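Local coordinates for protein glutamine synthetase (Helicobacter pylori, PDB 5ZLI) that is a class I-beta glutamine synthetase that assembles as twelve subunits, each joining a beta-grasp domain to a larger catalytic domain, at residues S10-F15 against L48-L53; F31-I34 against W38-I41; V82-D87 against V93-F98; I86-A91 against N211-E216; D100-D103 against Q108-E111. All blocks are in the same frame, centred on the assembly; numbering follows the deposited sequence.

In the fold
Contacts 2, 3 and 5 are backbone-bonded hairpins of one mixed sheet, and strand 94-103 serves both contact 3 and contact 5. Contact 2 is the most buried of the three. Contacts 2 and 4 make hydrogen bonds to the second subunit; contact 3 only brushes it, and contacts 1 and 5 touch no other chain. Contact 1 is a buried, mainly apolar seam between helix 9-20 and a loop, with His50 at its exposed border, joined to contact 3 where Phe15 packs on Tyr84. Trp38 links contacts 2 and 3 by packing on Phe98 and Phe85. Contact 4 shares Ile86 and Asp87 with contact 3, but it is small, partly buried and without hydrogen bonds between its segments, and it joins the beta-grasp region to the catalytic domain.

Contact 1 (S10-F15 against L48-L53); sequences SKIKEF and LTHGML
Ile12 and Leu53 run past each other in opposite directions, so each branched side chain lies alongside the other. Ile12 CG2 meets Leu53 CD1 at 3.7 Å, while at the other end of the pair Ile12 CD1 rests on Leu53 CB at 3.8 Å. The isoleucine reaches both places because its two branches part at CB: CG1 stands opposite the carbonyl carbon (chi1 -71°), which leaves CG2 opposite the backbone N. Phe15, one helical turn on, brings its ring to the same methyl from an oblique direction, CD1 lying 3.9 Å from Leu53 CD1. That methyl therefore touches both an aliphatic branch and an aromatic ring. No hydrogen bond crosses between 10-15 and 48-53. The contact lays helix 9-20 against the loop between strands 38-44 and 57-60, beside the sheet of the beta-grasp region; Leu81 of strand 74-81 touches Ile12, Phe15 and Leu53 alike. His50 borders the seam on its more exposed side. Its imidazole presents an edge to the helix, with ND1 4.1 Å from Ile12 CG2, and the ring also stacks with that of Phe16.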
# COMPACT_ATOMS: atom_id res chain seq x y z
N SER B 10 1.59 -56.44 40.84
CA SER B 10 2.77 -56.88 40.11
C SER B 10 3.07 -55.88 39.00
O SER B 10 4.23 -55.55 38.73
CB SER B 10 2.54 -58.29 39.55
OG SER B 10 1.95 -59.17 40.50
N LYS B 11 2.02 -55.36 38.38
CA LYS B 11 2.13 -54.46 37.24
C LYS B 11 2.25 -52.99 37.64
O LYS B 11 2.80 -52.19 36.89
CB LYS B 11 0.92 -54.67 36.32
CG LYS B 11 0.77 -56.13 35.77
CD LYS B 11 -0.16 -56.20 34.56
CE LYS B 11 -1.56 -55.64 34.90
NZ LYS B 11 -2.36 -55.04 33.77
N ILE B 12 1.76 -52.62 38.83
CA ILE B 12 1.91 -51.25 39.31
C ILE B 12 3.34 -50.99 39.72
O ILE B 12 3.90 -49.92 39.45
CB ILE B 12 0.92 -51.01 40.47
CG1 ILE B 12 -0.52 -50.96 39.94
CG2 ILE B 12 1.31 -49.73 41.25
CD1 ILE B 12 -1.60 -50.77 41.00
N LYS B 13 3.97 -51.96 40.38
CA LYS B 13 5.36 -51.82 40.77
C LYS B 13 6.24 -51.53 39.56
O LYS B 13 6.91 -50.49 39.49
CB LYS B 13 5.85 -53.07 41.50
CG LYS B 13 7.32 -53.03 41.89
CD LYS B 13 7.62 -53.79 43.17
CE LYS B 13 9.05 -53.51 43.65
NZ LYS B 13 10.05 -54.32 42.92
N GLU B 14 6.23 -52.43 38.59
CA GLU B 14 7.16 -52.32 37.48
C GLU B 14 6.89 -51.07 36.68
O GLU B 14 7.79 -50.51 36.05
CB GLU B 14 7.07 -53.54 36.59
CG GLU B 14 5.70 -53.75 35.99
CD GLU B 14 5.71 -54.89 35.01
OE1 GLU B 14 5.65 -54.62 33.80
OE2 GLU B 14 5.83 -56.06 35.44
N PHE B 15 5.64 -50.62 36.70
CA PHE B 15 5.30 -49.36 36.06
C PHE B 15 6.02 -48.21 36.75
O PHE B 15 6.55 -47.32 36.09
CB PHE B 15 3.79 -49.17 36.08
CG PHE B 15 3.36 -47.77 35.86
CD1 PHE B 15 3.30 -46.87 36.90
CD2 PHE B 15 3.00 -47.36 34.59
CE1 PHE B 15 2.91 -45.59 36.69
CE2 PHE B 15 2.60 -46.09 34.36
CZ PHE B 15 2.55 -45.20 35.41
N LEU B 48 2.16 -39.19 42.85
CA LEU B 48 1.40 -40.38 42.51
C LEU B 48 1.52 -41.40 43.61
O LEU B 48 2.63 -41.74 44.03
CB LEU B 48 1.86 -41.02 41.21
CG LEU B 48 1.07 -40.69 39.96
CD1 LEU B 48 1.49 -41.67 38.89
CD2 LEU B 48 -0.38 -40.86 40.29
N THR B 49 0.38 -41.89 44.04
CA THR B 49 0.33 -42.95 45.03
C THR B 49 0.24 -44.29 44.34
O THR B 49 -0.18 -44.40 43.19
CB THR B 49 -0.92 -42.81 45.89
OG1 THR B 49 -1.99 -43.51 45.25
CG2 THR B 49 -1.30 -41.36 46.05
N HIS B 50 0.68 -45.32 45.06
CA HIS B 50 0.30 -46.67 44.69
C HIS B 50 -1.23 -46.78 44.68
O HIS B 50 -1.83 -47.35 43.75
CB HIS B 50 0.94 -47.68 45.66
CG HIS B 50 2.44 -47.70 45.60
ND1 HIS B 50 3.14 -48.40 44.64
CD2 HIS B 50 3.37 -47.07 46.36
CE1 HIS B 50 4.44 -48.21 44.83
NE2 HIS B 50 4.60 -47.41 45.86
N GLY B 51 -1.88 -46.15 45.67
CA GLY B 51 -3.33 -46.23 45.82
C GLY B 51 -4.12 -45.55 44.72
O GLY B 51 -5.27 -45.93 44.45
N MET B 52 -3.56 -44.49 44.12
CA MET B 52 -4.25 -43.78 43.05
C MET B 52 -4.33 -44.61 41.77
O MET B 52 -5.18 -44.34 40.92
CB MET B 52 -3.54 -42.46 42.77
CG MET B 52 -4.41 -41.24 42.83
SD MET B 52 -3.63 -40.10 43.95
CE MET B 52 -2.12 -39.78 43.07
N LEU B 53 -3.51 -45.66 41.64
CA LEU B 53 -3.57 -46.55 40.49
C LEU B 53 -4.54 -47.69 40.71
O LEU B 53 -4.87 -48.40 39.76
CB LEU B 53 -2.18 -47.12 40.17
CG LEU B 53 -1.11 -46.15 39.67
CD1 LEU B 53 0.18 -46.87 39.25
CD2 LEU B 53 -1.69 -45.39 38.47

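Contact 2 (F31-I34 against W38-I41); sequences FSDI and WNHI
Phe31 and Asn39 form the tight part of this hairpin, bonded through their backbones and packed through their side chains. Phe31 N donates to Asn39 O (3.0 Å), and Asn39 N returns a bond to Phe31 O at 2.8 Å. On the face that these two residues share, Asn39 CB sits over one side of the phenyl ring, 3.9 Å from the Phe31 ring centroid, in a CH-pi contact displaced toward the rim. The ring is folded over its partner strand because CG lies between the backbone N and the carbonyl carbon (chi1 62°). Ile41 CG2 approaches the ring edge more distantly. The contact on the Ser32-Trp38 face is smaller: Ser32 OG stands 3.6 Å from Trp38 CD1, obliquely to the indole, whose edge also meets Phe31 O. Toward the turn the packing thins, and Asp33 OD1 is 4.0 Å from Asn39 ND2, with the carboxylate and amide planes 74° apart. Asp33 is partly exposed, and its OD1 takes weak hydrogen bonds from Gly36 N and Thr37 N. The strand pair 26-32 and 38-44 belongs to the beta-grasp region at a subunit boundary: Asn39 OD1 accepts a bond from Met191 N of the second subunit. Helix 238-258 packs on Ser32 and Trp38 through Gln246, while strand 94-103 runs parallel beside strand 26-32.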
# COMPACT_ATOMS: atom_id res chain seq x y z
N PHE B 31 -8.14 -41.10 28.22
CA PHE B 31 -9.41 -41.80 28.22
C PHE B 31 -10.26 -41.24 27.10
O PHE B 31 -10.08 -40.09 26.69
CB PHE B 31 -10.14 -41.70 29.57
CG PHE B 31 -10.51 -40.29 29.97
CD1 PHE B 31 -9.58 -39.46 30.58
CD2 PHE B 31 -11.80 -39.80 29.76
CE1 PHE B 31 -9.93 -38.16 30.97
CE2 PHE B 31 -12.16 -38.48 30.15
CZ PHE B 31 -11.23 -37.67 30.76
N SER B 32 -11.15 -42.06 26.58
CA SER B 32 -11.93 -41.74 25.40
C SER B 32 -13.38 -41.55 25.81
O SER B 32 -13.98 -42.47 26.38
CB SER B 32 -11.78 -42.84 24.35
OG SER B 32 -10.41 -43.26 24.27
N ASP B 33 -13.93 -40.37 25.54
CA ASP B 33 -15.36 -40.16 25.69
C ASP B 33 -16.09 -40.90 24.58
O ASP B 33 -15.48 -41.60 23.77
CB ASP B 33 -15.71 -38.66 25.73
CG ASP B 33 -15.58 -37.94 24.36
OD1 ASP B 33 -14.82 -38.35 23.45
OD2 ASP B 33 -16.30 -36.92 24.21
N ILE B 34 -17.42 -40.79 24.56
CA ILE B 34 -18.21 -41.53 23.57
C ILE B 34 -17.84 -41.13 22.15
O ILE B 34 -17.69 -41.99 21.28
CB ILE B 34 -19.72 -41.36 23.85
CG1 ILE B 34 -20.07 -42.01 25.17
CG2 ILE B 34 -20.59 -41.98 22.73
CD1 ILE B 34 -21.49 -41.71 25.58
N TRP B 38 -9.89 -38.29 22.39
CA TRP B 38 -8.98 -38.71 23.41
C TRP B 38 -8.77 -37.53 24.35
O TRP B 38 -8.48 -36.41 23.91
CB TRP B 38 -7.68 -39.18 22.77
CG TRP B 38 -7.03 -40.31 23.45
CD1 TRP B 38 -7.56 -41.09 24.43
CD2 TRP B 38 -5.72 -40.80 23.20
NE1 TRP B 38 -6.64 -42.04 24.83
CE2 TRP B 38 -5.51 -41.89 24.08
CE3 TRP B 38 -4.70 -40.43 22.33
CZ2 TRP B 38 -4.33 -42.60 24.10
CZ3 TRP B 38 -3.54 -41.13 22.35
CH2 TRP B 38 -3.36 -42.21 23.24
N ASN B 39 -8.94 -37.77 25.65
CA ASN B 39 -8.83 -36.74 26.66
C ASN B 39 -7.71 -37.09 27.62
O ASN B 39 -7.29 -38.25 27.69
CB ASN B 39 -10.15 -36.54 27.42
CG ASN B 39 -11.26 -36.04 26.53
OD1 ASN B 39 -11.52 -34.85 26.50
ND2 ASN B 39 -11.92 -36.94 25.82
N HIS B 40 -7.14 -36.08 28.28
CA HIS B 40 -6.04 -36.36 29.21
C HIS B 40 -6.08 -35.43 30.42
O HIS B 40 -6.71 -34.36 30.42
CB HIS B 40 -4.67 -36.27 28.54
CG HIS B 40 -4.24 -34.88 28.20
ND1 HIS B 40 -3.01 -34.37 28.57
CD2 HIS B 40 -4.87 -33.88 27.53
CE1 HIS B 40 -2.91 -33.12 28.13
NE2 HIS B 40 -4.02 -32.80 27.51
N ILE B 41 -5.37 -35.87 31.45
CA ILE B 41 -5.19 -35.16 32.71
C ILE B 41 -3.84 -35.59 33.25
O ILE B 41 -3.57 -36.78 33.42
CB ILE B 41 -6.33 -35.44 33.70
CG1 ILE B 41 -5.92 -35.06 35.12
CG2 ILE B 41 -6.77 -36.85 33.62
CD1 ILE B 41 -7.02 -35.25 36.14

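Contact 3 (V82-D87 against V93-F98); sequences VRYFID and VSVVVF
Val96 forms a bump under the ring of Phe85, its CB lying over one face, 3.9 Å from the Phe85 ring centroid and 25° off the normal. The two side chains lie side by side and point the same way, so the branched valine fits beneath the rim of the ring; CG1 approaches Phe85 CE1 at 3.6 Å. Val96 CG2 fills the next notch, touching Asp87 CB at 3.8 Å. With chi1 at 61° the Phe85 ring folds back over strand 94-98. Strands 84-87 and 94-98 form an antiparallel hairpin of the mixed beta-grasp sheet, in which strand 94-103 also pairs with strand 26-32; Phe85 and Val96 are a hydrogen-bonded pair, with Val96 N reaching Phe85 O at 2.7 Å. On the opposite face, Val95 CG2 comes obliquely to the Tyr84 ring, 4.2 Å from Tyr84 CD1, and Ile86 CG2 meets Val93 CG1 less closely. Phe98 of strand 94-103 turns a ring edge to Arg83 O at the corner before strand 84-87, with CE2 3.7 Å from that oxygen. The polar ends turn to other partners: Arg83 forms a salt bridge with Asp243, while Asp87 OD2 is held by Arg30 and Tyr250.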
# COMPACT_ATOMS: atom_id res chain seq x y z
N VAL B 82 -1.31 -51.18 30.57
CA VAL B 82 -0.88 -51.87 29.37
C VAL B 82 -0.75 -50.84 28.27
O VAL B 82 -1.50 -49.86 28.21
CB VAL B 82 -1.84 -53.00 28.93
CG1 VAL B 82 -1.85 -54.12 29.97
CG2 VAL B 82 -3.24 -52.45 28.68
N ARG B 83 0.23 -51.07 27.39
CA ARG B 83 0.49 -50.25 26.21
C ARG B 83 0.74 -48.78 26.56
O ARG B 83 0.57 -47.90 25.70
CB ARG B 83 -0.64 -50.38 25.19
CG ARG B 83 -0.68 -51.78 24.60
CD ARG B 83 -1.79 -51.94 23.60
NE ARG B 83 -3.08 -51.84 24.26
CZ ARG B 83 -3.61 -52.81 24.99
NH1 ARG B 83 -2.97 -53.96 25.18
NH2 ARG B 83 -4.79 -52.60 25.55
N TYR B 84 1.14 -48.50 27.80
CA TYR B 84 1.57 -47.16 28.12
C TYR B 84 2.82 -46.82 27.30
O TYR B 84 3.42 -47.68 26.65
CB TYR B 84 1.81 -46.98 29.63
CG TYR B 84 2.73 -47.97 30.32
CD1 TYR B 84 4.10 -47.88 30.17
CD2 TYR B 84 2.22 -48.94 31.18
CE1 TYR B 84 4.95 -48.76 30.82
CE2 TYR B 84 3.07 -49.84 31.84
CZ TYR B 84 4.44 -49.73 31.65
OH TYR B 84 5.32 -50.57 32.28
N PHE B 85 3.15 -45.54 27.24
CA PHE B 85 4.28 -45.15 26.43
C PHE B 85 4.72 -43.76 26.82
O PHE B 85 3.91 -42.95 27.26
CB PHE B 85 3.91 -45.19 24.96
CG PHE B 85 2.80 -44.27 24.60
CD1 PHE B 85 1.48 -44.59 24.89
CD2 PHE B 85 3.07 -43.09 23.90
CE1 PHE B 85 0.41 -43.72 24.53
CE2 PHE B 85 2.03 -42.24 23.52
CZ PHE B 85 0.70 -42.56 23.84
N ILE B 86 6.01 -43.49 26.64
CA ILE B 86 6.49 -42.13 26.84
C ILE B 86 6.07 -41.26 25.66
O ILE B 86 6.37 -41.56 24.50
CB ILE B 86 8.02 -42.12 27.01
CG1 ILE B 86 8.39 -42.74 28.35
CG2 ILE B 86 8.54 -40.73 26.82
CD1 ILE B 86 9.91 -42.75 28.66
N ASP B 87 5.41 -40.15 25.96
CA ASP B 87 5.00 -39.22 24.91
C ASP B 87 6.21 -38.50 24.35
O ASP B 87 6.89 -37.77 25.09
CB ASP B 87 3.97 -38.25 25.50
CG ASP B 87 3.24 -37.47 24.44
OD1 ASP B 87 3.58 -37.60 23.26
OD2 ASP B 87 2.25 -36.78 24.79
N VAL B 93 9.34 -34.84 30.20
CA VAL B 93 9.04 -36.25 29.96
C VAL B 93 7.72 -36.66 30.59
O VAL B 93 7.49 -36.49 31.80
CB VAL B 93 10.21 -37.13 30.45
CG1 VAL B 93 9.82 -38.60 30.49
CG2 VAL B 93 11.43 -36.97 29.53
N SER B 94 6.86 -37.29 29.79
CA SER B 94 5.53 -37.70 30.21
C SER B 94 5.29 -39.10 29.72
O SER B 94 5.65 -39.43 28.59
CB SER B 94 4.43 -36.80 29.62
OG SER B 94 4.74 -35.41 29.72
N VAL B 95 4.65 -39.92 30.54
CA VAL B 95 4.24 -41.24 30.09
C VAL B 95 2.73 -41.25 30.01
O VAL B 95 2.03 -40.86 30.95
CB VAL B 95 4.78 -42.37 30.99
CG1 VAL B 95 4.40 -42.15 32.44
CG2 VAL B 95 4.29 -43.71 30.47
N VAL B 96 2.23 -41.71 28.93
CA VAL B 96 0.80 -41.77 28.73
C VAL B 96 0.33 -43.14 29.18
O VAL B 96 1.01 -44.15 28.95
CB VAL B 96 0.42 -41.48 27.27
CG1 VAL B 96 -1.08 -41.58 27.07
CG2 VAL B 96 0.90 -40.09 26.86
N VAL B 97 -0.80 -43.17 29.87
CA VAL B 97 -1.36 -44.42 30.37
C VAL B 97 -2.86 -44.38 30.12
O VAL B 97 -3.49 -43.33 30.28
CB VAL B 97 -1.03 -44.65 31.85
CG1 VAL B 97 -1.20 -43.37 32.59
CG2 VAL B 97 -1.90 -45.79 32.43
N PHE B 98 -3.40 -45.48 29.61
CA PHE B 98 -4.82 -45.60 29.32
C PHE B 98 -5.65 -45.71 30.60
O PHE B 98 -5.16 -46.05 31.67
CB PHE B 98 -5.10 -46.80 28.42
CG PHE B 98 -4.63 -46.63 26.99
CD1 PHE B 98 -5.49 -46.06 26.05
CD2 PHE B 98 -3.37 -47.06 26.59
CE1 PHE B 98 -5.09 -45.92 24.72
CE2 PHE B 98 -2.95 -46.91 25.25
CZ PHE B 98 -3.82 -46.34 24.32

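Contact 4 (I86-A91 against N211-E216); sequences IDPFSA and NQVGLE
Pro88 meets the carboxamide of Gln212 with its own ring: Pro88 CB lies 3.6 Å from Gln212 OE1, a van der Waals approach without a hydrogen bond. The neighbouring ring carbon, Pro88 CG, lies over the centre of the Phe89 ring, whose edge-to-face partner is Tyr250. Gln212 extends beyond CG (chi2 -177°), which carries its amide out from the end of helix 200-212 to the proline. Val213 CG1 comes within 4.2 Å of Pro88 CD. Another flat amide works within segment 211-216: Asn211 ND2 donates to Leu215 O at 2.7 Å, with the oxygen close to the amide plane. This bond spans the helix end, where Gly214, with positive phi, is the C-prime residue of a Schellman motif; Gly214 N bonds to Asn211 O and Leu215 N to Leu210 O. The contact thus sets the turn after strand 84-87 against the C-terminal end of a helix of the catalytic domain. Val209 of that helix also packs on Pro88 and Phe89. With just one apolar pair and one carbon-to-oxygen approach crossing between the segments, the chemistry implies a small van der Waals contact without directed bonds.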
# COMPACT_ATOMS: atom_id res chain seq x y z
N ILE B 86 6.01 -43.49 26.64
CA ILE B 86 6.49 -42.13 26.84
C ILE B 86 6.07 -41.26 25.66
O ILE B 86 6.37 -41.56 24.50
CB ILE B 86 8.02 -42.12 27.01
CG1 ILE B 86 8.39 -42.74 28.35
CG2 ILE B 86 8.54 -40.73 26.82
CD1 ILE B 86 9.91 -42.75 28.66
N ASP B 87 5.41 -40.15 25.96
CA ASP B 87 5.00 -39.22 24.91
C ASP B 87 6.21 -38.50 24.35
O ASP B 87 6.89 -37.77 25.09
CB ASP B 87 3.97 -38.25 25.50
CG ASP B 87 3.24 -37.47 24.44
OD1 ASP B 87 3.58 -37.60 23.26
OD2 ASP B 87 2.25 -36.78 24.79
N PRO B 88 6.52 -38.66 23.05
CA PRO B 88 7.73 -38.01 22.50
C PRO B 88 7.58 -36.51 22.37
O PRO B 88 8.59 -35.80 22.45
CB PRO B 88 7.89 -38.66 21.12
CG PRO B 88 6.51 -39.02 20.74
CD PRO B 88 5.80 -39.42 22.02
N PHE B 89 6.35 -36.01 22.24
CA PHE B 89 6.16 -34.61 21.89
C PHE B 89 6.35 -33.69 23.08
O PHE B 89 7.03 -32.67 22.95
CB PHE B 89 4.76 -34.39 21.32
CG PHE B 89 4.42 -35.28 20.19
CD1 PHE B 89 5.09 -35.16 18.99
CD2 PHE B 89 3.42 -36.23 20.31
CE1 PHE B 89 4.79 -35.98 17.91
CE2 PHE B 89 3.10 -37.06 19.26
CZ PHE B 89 3.79 -36.94 18.05
N SER B 90 5.83 -34.07 24.24
CA SER B 90 5.87 -33.18 25.40
C SER B 90 7.31 -32.77 25.71
O SER B 90 8.23 -33.59 25.66
CB SER B 90 5.23 -33.83 26.63
OG SER B 90 5.80 -35.10 26.87
N ALA B 91 7.48 -31.48 25.99
CA ALA B 91 8.80 -30.93 26.28
C ALA B 91 9.42 -31.61 27.49
O ALA B 91 10.58 -32.04 27.44
CB ALA B 91 8.68 -29.42 26.51
N ASN B 211 6.21 -46.32 15.95
CA ASN B 211 6.93 -47.36 16.66
C ASN B 211 7.37 -46.86 18.02
O ASN B 211 7.41 -47.64 18.97
CB ASN B 211 8.14 -47.86 15.88
CG ASN B 211 7.84 -48.15 14.43
OD1 ASN B 211 8.55 -47.69 13.56
ND2 ASN B 211 6.81 -48.93 14.17
N GLN B 212 7.66 -45.55 18.14
CA GLN B 212 8.11 -45.06 19.44
C GLN B 212 7.07 -45.31 20.53
O GLN B 212 7.41 -45.42 21.71
CB GLN B 212 8.44 -43.57 19.38
CG GLN B 212 9.73 -43.28 18.68
CD GLN B 212 10.05 -41.81 18.71
OE1 GLN B 212 10.04 -41.17 19.77
NE2 GLN B 212 10.32 -41.25 17.53
N VAL B 213 5.81 -45.44 20.14
CA VAL B 213 4.73 -45.49 21.08
C VAL B 213 4.18 -46.91 21.20
O VAL B 213 3.05 -47.10 21.65
CB VAL B 213 3.66 -44.46 20.72
CG1 VAL B 213 4.30 -43.12 20.63
CG2 VAL B 213 3.00 -44.79 19.42
N GLY B 214 4.97 -47.89 20.79
CA GLY B 214 4.63 -49.30 20.89
C GLY B 214 3.73 -49.84 19.80
O GLY B 214 2.95 -50.75 20.06
N LEU B 215 3.83 -49.32 18.59
CA LEU B 215 3.03 -49.76 17.47
C LEU B 215 3.91 -50.25 16.35
O LEU B 215 4.92 -49.62 16.02
CB LEU B 215 2.15 -48.64 16.94
CG LEU B 215 0.65 -48.80 17.09
CD1 LEU B 215 -0.03 -47.64 16.42
CD2 LEU B 215 0.32 -50.09 16.36
N GLU B 216 3.52 -51.38 15.74
CA GLU B 216 4.25 -51.93 14.61
C GLU B 216 3.56 -51.60 13.28
O GLU B 216 2.33 -51.74 13.14
CB GLU B 216 4.48 -53.43 14.76
CG GLU B 216 5.74 -53.75 15.58
CD GLU B 216 6.29 -55.16 15.35
OE1 GLU B 216 5.48 -56.11 15.22
OE2 GLU B 216 7.54 -55.31 15.30

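Contact 5 (D100-D103 against Q108-E111); sequences DVYD and QPYE
Tyr110 and Asp103 both swing their side chains opposite the backbone N (chi1 -169° and -175°), and this brings the carboxylate to the ring edge. Asp103 OD1 lies 3.6 Å from Tyr110 CD1 near the ring plane, with the carboxylate turned 79° against the ring. The other oxygen, OD2, is taken by Tyr105 N and Lys106 N in the turn, which would fix the carboxylate's rotation. Val101 lies side by side with Tyr110, pointing the same way, and its CB is 3.7 Å from both CB and CD2 of the tyrosine. Tyr110 OH, at the far end of that ring, bonds to Gln68 NE2. Between the backbones, Tyr110 N donates to Val101 O at 3.0 Å. Tyr102 points its CB away from the partner segment, yet its ring leans back so that Gln108 O stands over one face, 4.0 Å above the plane. Pro109 CD meets Tyr102 CE1 more distantly, at 4.5 Å. Paired antiparallel, strand 94-103 and the short, weakly bonded strand 108-109 form a beta hairpin that carries the chain out of the beta-grasp sheet toward helix 114-128.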
# COMPACT_ATOMS: atom_id res chain seq x y z
N ASP B 100 -10.05 -46.40 31.97
CA ASP B 100 -11.50 -46.51 31.84
C ASP B 100 -12.17 -45.71 32.94
O ASP B 100 -11.57 -45.39 33.97
CB ASP B 100 -11.98 -47.96 31.87
CG ASP B 100 -11.45 -48.77 30.70
OD1 ASP B 100 -11.83 -48.42 29.55
OD2 ASP B 100 -10.67 -49.73 30.91
N VAL B 101 -13.42 -45.38 32.71
CA VAL B 101 -14.28 -44.76 33.72
C VAL B 101 -14.90 -45.83 34.61
O VAL B 101 -15.47 -46.81 34.12
CB VAL B 101 -15.37 -43.93 33.04
CG1 VAL B 101 -15.76 -42.71 33.87
CG2 VAL B 101 -14.86 -43.48 31.69
N TYR B 102 -14.80 -45.66 35.92
CA TYR B 102 -15.50 -46.52 36.85
C TYR B 102 -16.72 -45.78 37.38
O TYR B 102 -16.59 -44.66 37.90
CB TYR B 102 -14.64 -46.97 38.02
CG TYR B 102 -15.34 -47.91 38.99
CD1 TYR B 102 -15.29 -49.29 38.81
CD2 TYR B 102 -16.03 -47.44 40.11
CE1 TYR B 102 -15.91 -50.18 39.71
CE2 TYR B 102 -16.66 -48.31 41.02
CZ TYR B 102 -16.59 -49.68 40.81
OH TYR B 102 -17.20 -50.54 41.71
N ASP B 103 -17.88 -46.40 37.25
CA ASP B 103 -19.14 -45.84 37.72
C ASP B 103 -19.18 -46.07 39.22
O ASP B 103 -19.18 -47.21 39.68
CB ASP B 103 -20.30 -46.53 36.99
CG ASP B 103 -21.68 -45.94 37.31
OD1 ASP B 103 -22.59 -46.03 36.44
OD2 ASP B 103 -21.86 -45.41 38.43
N GLN B 108 -19.83 -50.63 39.20
CA GLN B 108 -19.53 -51.43 38.02
C GLN B 108 -18.74 -50.57 37.05
O GLN B 108 -18.89 -49.34 37.06
CB GLN B 108 -20.83 -51.93 37.35
CG GLN B 108 -21.86 -50.83 37.13
CD GLN B 108 -23.06 -51.28 36.29
OE1 GLN B 108 -23.57 -50.51 35.47
NE2 GLN B 108 -23.52 -52.52 36.50
N PRO B 109 -17.86 -51.17 36.22
CA PRO B 109 -17.21 -50.40 35.14
C PRO B 109 -18.25 -49.65 34.32
O PRO B 109 -19.26 -50.23 33.94
CB PRO B 109 -16.51 -51.47 34.30
CG PRO B 109 -16.26 -52.56 35.24
CD PRO B 109 -17.41 -52.57 36.22
N TYR B 110 -17.96 -48.39 34.00
CA TYR B 110 -19.00 -47.48 33.51
C TYR B 110 -19.62 -48.04 32.25
O TYR B 110 -18.92 -48.31 31.27
CB TYR B 110 -18.41 -46.10 33.25
CG TYR B 110 -19.40 -44.99 32.99
CD1 TYR B 110 -20.69 -45.00 33.52
CD2 TYR B 110 -19.03 -43.89 32.23
CE1 TYR B 110 -21.58 -43.94 33.29
CE2 TYR B 110 -19.90 -42.84 31.99
CZ TYR B 110 -21.16 -42.86 32.52
OH TYR B 110 -21.98 -41.78 32.25
N GLU B 111 -20.93 -48.25 32.29
CA GLU B 111 -21.56 -48.89 31.15
C GLU B 111 -21.57 -47.99 29.91
O GLU B 111 -21.82 -48.49 28.81
CB GLU B 111 -22.97 -49.37 31.55
CG GLU B 111 -24.02 -48.28 31.79
CD GLU B 111 -25.26 -48.82 32.51
OE1 GLU B 111 -25.96 -49.65 31.93
OE2 GLU B 111 -25.53 -48.39 33.66